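Local coordinates for protein methyltransferase (Geobacter sulfurreducens PCA, PDB 3C3P) that probably transfers methyl groups from S-adenosyl-L-methionine to oxygen atoms of an acceptor, as an O-methyltransferase, though its substrate is not established, at residues L130-D135 / R180-H185; D65-A70 / V94-R99. All blocks are in the same frame, centred on the assembly; numbering follows the deposited sequence.

Overall arrangement
Along the chain contact 2 (65-70 with 94-99) closes before contact 1 (130-135 with 180-185) opens, and their centres lie about 22 Å apart, on opposite sides of the chain's centre. Both hang on one mixed sheet. Contact 2 starts just after strand 59-63, and contact 1 starts on its parallel neighbour, strand 127-133. Contact 2 joins the start of helix 69-75 to helix 91-104; contact 1 brings helix 181-186 against the sheet. Phe131 connects them, with its CE2 3.8 Å from CB of Ala70, while the next residue, Met132, turns to Phe182. The Rossmann-like sheet of this methyltransferase family is thus packed on both faces.

Contact 1 (L130-D135 / R180-H185); sequences LFMDCD and REFNHH. With EDO (1,2-ethanediol), chain K.
A trans chi1 (-171°) at Phe182 swings the ring from helix 181-186 toward the sheet, where Met132, a selenomethionine, arrives from the opposite direction. The bend at chi3 of Met132 (-61°) turns CE back toward the CE2 corner of the Phe182 ring, where SE already lies. CE is 3.9 Å from CE2 of Phe182 and 4.1 Å from its CZ. SE stands 4.7 Å from the Phe182 ring centroid, 42° off the normal, an oblique Met-aromatic contact. Cys134 adds a looser touch: its SG lies near the ring plane, at the edge, 4.4 Å from CD2 of Phe182. No hydrogen bond crosses between the segments, so this meeting is apolar. Leu156 touches both Met132 and Phe182, while Val142 of helix 139-146 adds to the packing of Met132 and Leu204 to that of Phe182.

At the end of the strand polar groups take over. Asp133 OD1 accepts from Asp135 N at 2.9 Å, from above the carboxylate plane, forming an Asx turn that shapes the bend carrying Cys134; the same oxygen is bonded to Asn160 ND2. An ethanediol, probably from the crystallisation liquor, sits between Asp135 and Arg180, with its O2 3.5 Å from CB of Arg180. At the helix, Asn183 ND2 is bonded to Ala161 O and also to Tyr13 OH of the second subunit, placing this side of the contact at the dimer interface. The whole is typical of the Rossmann-like methyltransferase fold: the C-terminal end of a parallel strand, the end of the sheet where this fold usually binds cofactor and substrate, with helix 181-186 packed against the sheet through Phe182.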
ATOM      1  N   LEU A 130     -12.263   5.000   3.193  1.00 28.99           N
ATOM      2  CA  LEU A 130     -13.278   4.343   4.003  1.00 28.72           C
ATOM      3  C   LEU A 130     -12.625   3.121   4.646  1.00 29.36           C
ATOM      4  O   LEU A 130     -12.186   2.158   3.965  1.00 28.12           O
ATOM      5  CB  LEU A 130     -14.511   3.960   3.185  1.00 29.06           C
ATOM      6  CG  LEU A 130     -15.573   3.212   4.013  1.00 28.26           C
ATOM      7  CD1 LEU A 130     -16.102   4.112   5.137  1.00 28.29           C
ATOM      8  CD2 LEU A 130     -16.732   2.672   3.167  1.00 28.75           C
ATOM      9  N   PHE A 131     -12.524   3.194   5.969  1.00 29.21           N
ATOM     10  CA  PHE A 131     -11.924   2.125   6.761  1.00 30.42           C
ATOM     11  C   PHE A 131     -13.004   1.146   7.167  1.00 33.26           C
ATOM     12  O   PHE A 131     -14.118   1.544   7.525  1.00 34.25           O
ATOM     13  CB  PHE A 131     -11.212   2.667   7.998  1.00 31.18           C
ATOM     14  CG  PHE A 131     -10.581   1.599   8.855  1.00 32.00           C
ATOM     15  CD1 PHE A 131      -9.291   1.144   8.585  1.00 32.80           C
ATOM     16  CD2 PHE A 131     -11.264   1.052   9.921  1.00 32.64           C
ATOM     17  CE1 PHE A 131      -8.695   0.173   9.392  1.00 32.76           C
ATOM     18  CE2 PHE A 131     -10.669   0.061  10.728  1.00 31.84           C
ATOM     19  CZ  PHE A 131      -9.394  -0.364  10.451  1.00 32.31           C
HETATM   20  N   MSE A 132     -12.658  -0.131   7.104  1.00 32.95           N
HETATM   21  CA  MSE A 132     -13.606  -1.154   7.423  1.00 36.33           C
HETATM   22  C   MSE A 132     -13.006  -2.376   8.132  1.00 35.72           C
HETATM   23  O   MSE A 132     -11.885  -2.769   7.851  1.00 34.94           O
HETATM   24  CB  MSE A 132     -14.119  -1.606   6.073  1.00 37.87           C
HETATM   25  CG  MSE A 132     -15.495  -1.881   6.097  1.00 39.37           C
HETATM   26 SE   MSE A 132     -15.887  -2.865   4.517  0.75 40.08          SE
HETATM   27  CE  MSE A 132     -15.353  -1.544   3.151  1.00 30.27           C
ATOM     28  N   ASP A 133     -13.770  -2.940   9.066  1.00 36.61           N
ATOM     29  CA  ASP A 133     -13.385  -4.174   9.798  1.00 36.62           C
ATOM     30  C   ASP A 133     -14.284  -5.346   9.344  1.00 36.30           C
ATOM     31  O   ASP A 133     -15.483  -5.395   9.606  1.00 35.55           O
ATOM     32  CB  ASP A 133     -13.445  -3.976  11.313  1.00 38.54           C
ATOM     33  CG  ASP A 133     -12.915  -5.185  12.096  1.00 39.64           C
ATOM     34  OD1 ASP A 133     -12.734  -6.288  11.515  1.00 39.81           O
ATOM     35  OD2 ASP A 133     -12.697  -5.030  13.318  1.00 41.56           O
ATOM     36  N   CYS A 134     -13.665  -6.281   8.645  1.00 37.27           N
ATOM     37  CA  CYS A 134     -14.374  -7.436   8.110  1.00 38.94           C
ATOM     38  C   CYS A 134     -14.971  -8.349   9.156  1.00 39.00           C
ATOM     39  O   CYS A 134     -15.809  -9.183   8.816  1.00 39.04           O
ATOM     40  CB  CYS A 134     -13.478  -8.271   7.186  1.00 39.02           C
ATOM     41  SG  CYS A 134     -12.990  -7.415   5.675  1.00 40.27           S
ATOM     42  N   ASP A 135     -14.557  -8.205  10.410  1.00 39.74           N
ATOM     43  CA  ASP A 135     -15.088  -9.023  11.519  0.50 39.84           C
ATOM     44  C   ASP A 135     -16.422  -8.527  12.001  1.00 40.49           C
ATOM     45  O   ASP A 135     -17.214  -9.265  12.574  1.00 41.11           O
ATOM     46  CB  ASP A 135     -14.178  -8.987  12.749  0.50 39.40           C
ATOM     47  CG  ASP A 135     -12.948  -9.807  12.587  0.50 38.82           C
ATOM     48  OD1 ASP A 135     -12.907 -10.634  11.660  0.50 38.84           O
ATOM     49  OD2 ASP A 135     -12.047  -9.667  13.429  0.50 38.28           O
ATOM     50  N   ARG A 180     -12.180 -14.443   3.740  1.00 46.95           N
ATOM     51  CA  ARG A 180     -13.671 -14.348   3.771  0.50 44.82           C
ATOM     52  C   ARG A 180     -14.378 -13.681   2.595  1.00 42.20           C
ATOM     53  O   ARG A 180     -13.784 -13.178   1.677  1.00 38.09           O
ATOM     54  CB  ARG A 180     -14.291 -13.794   5.066  0.50 45.49           C
ATOM     55  CG  ARG A 180     -14.877 -14.894   5.926  0.50 46.40           C
ATOM     56  CD  ARG A 180     -16.042 -14.347   6.761  0.50 46.47           C
ATOM     57  NE  ARG A 180     -16.900 -15.419   7.253  0.50 47.10           N
ATOM     58  CZ  ARG A 180     -16.896 -15.894   8.492  0.50 47.57           C
ATOM     59  NH1 ARG A 180     -16.107 -15.366   9.417  0.50 47.84           N
ATOM     60  NH2 ARG A 180     -17.720 -16.878   8.818  0.50 47.68           N
ATOM     61  N   GLU A 181     -15.689 -13.738   2.714  1.00 39.46           N
ATOM     62  CA  GLU A 181     -16.667 -13.297   1.690  1.00 38.16           C
ATOM     63  C   GLU A 181     -16.434 -11.994   0.954  1.00 34.50           C
ATOM     64  O   GLU A 181     -16.582 -11.944  -0.266  1.00 31.65           O
ATOM     65  CB  GLU A 181     -18.123 -13.315   2.215  1.00 40.03           C
ATOM     66  CG  GLU A 181     -19.087 -13.556   1.061  1.00 42.42           C
ATOM     67  CD  GLU A 181     -20.513 -13.169   1.356  1.00 44.68           C
ATOM     68  OE1 GLU A 181     -20.717 -11.950   1.574  1.00 47.01           O
ATOM     69  OE2 GLU A 181     -21.433 -14.041   1.286  1.00 44.89           O
ATOM     70  N   PHE A 182     -16.069 -10.960   1.679  1.00 33.03           N
ATOM     71  CA  PHE A 182     -15.891  -9.648   1.031  1.00 31.43           C
ATOM     72  C   PHE A 182     -14.789  -9.711  -0.016  1.00 30.30           C
ATOM     73  O   PHE A 182     -14.842  -9.042  -1.047  1.00 28.80           O
ATOM     74  CB  PHE A 182     -15.688  -8.543   2.072  1.00 33.12           C
ATOM     75  CG  PHE A 182     -15.706  -7.174   1.485  1.00 32.70           C
ATOM     76  CD1 PHE A 182     -16.690  -6.820   0.576  1.00 33.55           C
ATOM     77  CD2 PHE A 182     -14.842  -6.214   1.921  1.00 33.10           C
ATOM     78  CE1 PHE A 182     -16.726  -5.529   0.032  1.00 33.56           C
ATOM     79  CE2 PHE A 182     -14.889  -4.943   1.391  1.00 33.11           C
ATOM     80  CZ  PHE A 182     -15.830  -4.609   0.447  1.00 32.61           C
ATOM     81  N   ASN A 183     -13.793 -10.553   0.246  1.00 29.61           N
ATOM     82  CA  ASN A 183     -12.697 -10.721  -0.693  1.00 28.95           C
ATOM     83  C   ASN A 183     -13.225 -11.187  -2.049  1.00 27.66           C
ATOM     84  O   ASN A 183     -12.831 -10.689  -3.099  1.00 28.64           O
ATOM     85  CB  ASN A 183     -11.695 -11.783  -0.211  1.00 28.36           C
ATOM     86  CG  ASN A 183     -11.051 -11.434   1.099  1.00 28.89           C
ATOM     87  OD1 ASN A 183     -11.027 -10.268   1.500  1.00 29.76           O
ATOM     88  ND2 ASN A 183     -10.485 -12.438   1.765  1.00 29.34           N
ATOM     89  N   HIS A 184     -14.149 -12.138  -1.997  1.00 27.36           N
ATOM     90  CA  HIS A 184     -14.724 -12.754  -3.219  1.00 28.35           C
ATOM     91  C   HIS A 184     -15.614 -11.792  -3.939  1.00 29.80           C
ATOM     92  O   HIS A 184     -15.666 -11.782  -5.165  1.00 31.36           O
ATOM     93  CB  HIS A 184     -15.421 -14.055  -2.895  1.00 28.24           C
ATOM     94  CG  HIS A 184     -14.494 -15.067  -2.314  1.00 28.23           C
ATOM     95  ND1 HIS A 184     -14.000 -16.129  -3.039  1.00 27.88           N
ATOM     96  CD2 HIS A 184     -13.902 -15.126  -1.097  1.00 28.52           C
ATOM     97  CE1 HIS A 184     -13.197 -16.835  -2.264  1.00 28.89           C
ATOM     98  NE2 HIS A 184     -13.105 -16.242  -1.088  1.00 28.51           N
ATOM     99  N   HIS A 185     -16.301 -10.975  -3.158  1.00 29.77           N
ATOM    100  CA  HIS A 185     -17.185  -9.960  -3.719  1.00 30.48           C
ATOM    101  C   HIS A 185     -16.413  -8.841  -4.412  1.00 31.49           C
ATOM    102  O   HIS A 185     -16.540  -8.593  -5.604  1.00 32.71           O
ATOM    103  CB  HIS A 185     -18.008  -9.304  -2.614  1.00 30.01           C
ATOM    104  CG  HIS A 185     -18.882  -8.181  -3.101  1.00 30.55           C
ATOM    105  ND1 HIS A 185     -20.112  -8.395  -3.696  1.00 30.71           N
ATOM    106  CD2 HIS A 185     -18.691  -6.840  -3.101  1.00 30.53           C
ATOM    107  CE1 HIS A 185     -20.650  -7.231  -4.017  1.00 32.31           C
ATOM    108  NE2 HIS A 185     -19.804  -6.272  -3.678  1.00 30.39           N
TER
HETATM  109  C1  EDO K 217     -13.050 -12.724   9.237  1.00 55.14           C
HETATM  110  O1  EDO K 217     -12.689 -11.338   9.311  1.00 53.56           O
HETATM  111  C2  EDO K 217     -12.069 -13.567   8.415  1.00 55.25           C
HETATM  112  O2  EDO K 217     -11.668 -12.846   7.248  1.00 55.58           O

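Contact 2 (D65-A70 / V94-R99); sequences DGLGCA and VEHARR
Leu67 and Gly68 meet His96 and Ala97 where the glycine-rich loop after strand 59-63 touches helix 91-104; in sequence and position this loop fits the first conserved motif of the Rossmann-like methyltransferases, which in relatives lies against S-adenosyl-L-methionine. One hydrogen bond joins the segments: His96 ND1 donates to Leu67 O over 3.0 Å at a fairly straight 156°, the oxygen lying in the plane of the ring at its edge. With CG anti to the backbone N (chi1 -176°), the imidazole reaches over to that carbonyl.

An apolar contact accompanies the bond. Leu67 CD2 lies over one face of the same ring, 4.1 Å from the His96 centroid and offset toward the rim, a CH-pi contact. Ile31 and Met28 of helix 23-34 touch His96 and Leu67 respectively. Replacing His96 with an alanine would probably leave Leu67 O without this donor and the Leu67 methyl without the ring it rests on.

Within the loop segment, a polar bond holds the shape: Asp65 OD1 takes Ala70 N on its syn lone pair at 2.9 Å, tying the loop to the first turn of helix 69-75. The backbones come close at Gly68, the N-cap residue, where a CB would run into Ala97: Gly68 CA already lies 3.7 Å from Ala97 CB.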
ATOM      1  N   ASP A  65     -14.518   1.818  15.749  1.00 32.59           N
ATOM      2  CA  ASP A  65     -13.089   1.906  15.989  1.00 31.93           C
ATOM      3  C   ASP A  65     -12.729   1.748  17.462  1.00 32.11           C
ATOM      4  O   ASP A  65     -12.826   2.683  18.277  1.00 30.92           O
ATOM      5  CB  ASP A  65     -12.574   3.240  15.418  1.00 31.80           C
ATOM      6  CG  ASP A  65     -11.067   3.323  15.365  1.00 31.65           C
ATOM      7  OD1 ASP A  65     -10.398   2.274  15.447  1.00 31.71           O
ATOM      8  OD2 ASP A  65     -10.534   4.444  15.195  1.00 30.25           O
ATOM      9  N   GLY A  66     -12.328   0.517  17.772  1.00 31.26           N
ATOM     10  CA  GLY A  66     -11.891   0.132  19.095  1.00 31.82           C
ATOM     11  C   GLY A  66     -10.746   1.021  19.557  1.00 31.18           C
ATOM     12  O   GLY A  66      -9.656   1.060  18.953  1.00 30.00           O
ATOM     13  N   LEU A  67     -11.054   1.749  20.632  1.00 31.46           N
ATOM     14  CA  LEU A  67     -10.146   2.680  21.299  1.00 31.70           C
ATOM     15  C   LEU A  67      -9.656   3.804  20.399  1.00 30.81           C
ATOM     16  O   LEU A  67      -8.750   4.544  20.772  1.00 31.19           O
ATOM     17  CB  LEU A  67      -8.931   1.944  21.885  1.00 31.61           C
ATOM     18  CG  LEU A  67      -9.181   0.853  22.922  1.00 32.10           C
ATOM     19  CD1 LEU A  67      -7.838   0.302  23.338  1.00 31.83           C
ATOM     20  CD2 LEU A  67      -9.959   1.356  24.132  1.00 31.71           C
ATOM     21  N   GLY A  68     -10.299   3.966  19.255  1.00 29.78           N
ATOM     22  CA  GLY A  68      -9.895   4.996  18.299  1.00 30.72           C
ATOM     23  C   GLY A  68      -8.530   4.673  17.696  1.00 31.68           C
ATOM     24  O   GLY A  68      -7.814   5.543  17.206  1.00 31.33           O
ATOM     25  N   CYS A  69      -8.187   3.401  17.703  1.00 32.82           N
ATOM     26  CA  CYS A  69      -6.876   2.994  17.183  1.00 34.82           C
ATOM     27  C   CYS A  69      -6.639   3.344  15.703  1.00 32.94           C
ATOM     28  O   CYS A  69      -5.592   3.879  15.333  1.00 32.48           O
ATOM     29  CB  CYS A  69      -6.648   1.500  17.397  1.00 37.19           C
ATOM     30  SG  CYS A  69      -5.021   0.968  16.851  1.00 42.99           S
ATOM     31  N   ALA A  70      -7.611   3.031  14.859  1.00 31.65           N
ATOM     32  CA  ALA A  70      -7.497   3.307  13.417  1.00 30.83           C
ATOM     33  C   ALA A  70      -7.442   4.805  13.167  1.00 31.05           C
ATOM     34  O   ALA A  70      -6.635   5.310  12.383  1.00 31.61           O
ATOM     35  CB  ALA A  70      -8.685   2.672  12.637  1.00 29.61           C
ATOM     36  N   VAL A  94     -15.115   6.155  22.163  1.00 30.92           N
ATOM     37  CA  VAL A  94     -15.111   7.543  21.699  1.00 30.53           C
ATOM     38  C   VAL A  94     -14.302   8.400  22.683  1.00 29.59           C
ATOM     39  O   VAL A  94     -13.459   9.185  22.265  1.00 28.01           O
ATOM     40  CB  VAL A  94     -16.563   8.083  21.461  1.00 31.00           C
ATOM     41  CG1 VAL A  94     -16.550   9.578  21.113  1.00 30.72           C
ATOM     42  CG2 VAL A  94     -17.260   7.254  20.376  1.00 30.18           C
ATOM     43  N   GLU A  95     -14.511   8.190  23.983  1.00 29.68           N
ATOM     44  CA  GLU A  95     -13.792   8.970  25.032  1.00 29.74           C
ATOM     45  C   GLU A  95     -12.298   8.681  25.056  1.00 29.71           C
ATOM     46  O   GLU A  95     -11.475   9.574  25.251  1.00 27.73           O
ATOM     47  CB  GLU A  95     -14.383   8.718  26.430  1.00 30.20           C
ATOM     48  CG  GLU A  95     -13.626   9.420  27.604  1.00 30.53           C
ATOM     49  CD  GLU A  95     -13.647  10.948  27.551  1.00 30.37           C
ATOM     50  OE1 GLU A  95     -14.271  11.513  26.631  1.00 29.34           O
ATOM     51  OE2 GLU A  95     -13.040  11.585  28.447  1.00 29.62           O
ATOM     52  N   HIS A  96     -11.949   7.422  24.817  1.00 30.37           N
ATOM     53  CA  HIS A  96     -10.545   7.032  24.817  1.00 30.93           C
ATOM     54  C   HIS A  96      -9.833   7.760  23.689  1.00 29.89           C
ATOM     55  O   HIS A  96      -8.728   8.301  23.862  1.00 28.79           O
ATOM     56  CB  HIS A  96     -10.363   5.519  24.654  1.00 33.00           C
ATOM     57  CG  HIS A  96      -8.936   5.094  24.751  1.00 34.17           C
ATOM     58  ND1 HIS A  96      -8.130   4.944  23.646  1.00 35.44           N
ATOM     59  CD2 HIS A  96      -8.145   4.863  25.827  1.00 35.39           C
ATOM     60  CE1 HIS A  96      -6.913   4.603  24.031  1.00 35.42           C
ATOM     61  NE2 HIS A  96      -6.895   4.543  25.347  1.00 35.91           N
ATOM     62  N   ALA A  97     -10.484   7.777  22.530  1.00 29.70           N
ATOM     63  CA  ALA A  97      -9.930   8.437  21.354  1.00 28.43           C
ATOM     64  C   ALA A  97      -9.868   9.943  21.573  1.00 26.75           C
ATOM     65  O   ALA A  97      -8.902  10.595  21.204  1.00 25.82           O
ATOM     66  CB  ALA A  97     -10.751   8.132  20.104  1.00 28.01           C
ATOM     67  N   ARG A  98     -10.912  10.500  22.167  1.00 27.37           N
ATOM     68  CA  ARG A  98     -10.947  11.946  22.404  0.50 26.61           C
ATOM     69  C   ARG A  98      -9.741  12.358  23.239  1.00 27.00           C
ATOM     70  O   ARG A  98      -9.039  13.319  22.918  1.00 28.78           O
ATOM     71  CB  ARG A  98     -12.257  12.378  23.076  0.50 26.56           C
ATOM     72  CG  ARG A  98     -12.399  13.886  23.245  0.50 26.02           C
ATOM     73  N   ARG A  99      -9.508  11.619  24.302  1.00 26.39           N
ATOM     74  CA  ARG A  99      -8.386  11.927  25.184  1.00 26.35           C
ATOM     75  C   ARG A  99      -7.031  11.909  24.486  1.00 26.88           C
ATOM     76  O   ARG A  99      -6.242  12.849  24.625  1.00 26.46           O
ATOM     77  CB  ARG A  99      -8.383  11.024  26.436  1.00 25.96           C
ATOM     78  CG  ARG A  99      -9.620  11.203  27.301  1.00 24.25           C
ATOM     79  CD  ARG A  99      -9.609  10.366  28.546  1.00 24.15           C
ATOM     80  NE  ARG A  99     -10.880  10.531  29.237  1.00 23.38           N
ATOM     81  CZ  ARG A  99     -11.155  10.101  30.464  1.00 23.34           C
ATOM     82  NH1 ARG A  99     -10.249   9.501  31.231  1.00 22.69           N
ATOM     83  NH2 ARG A  99     -12.356  10.312  30.937  1.00 23.38           N
TER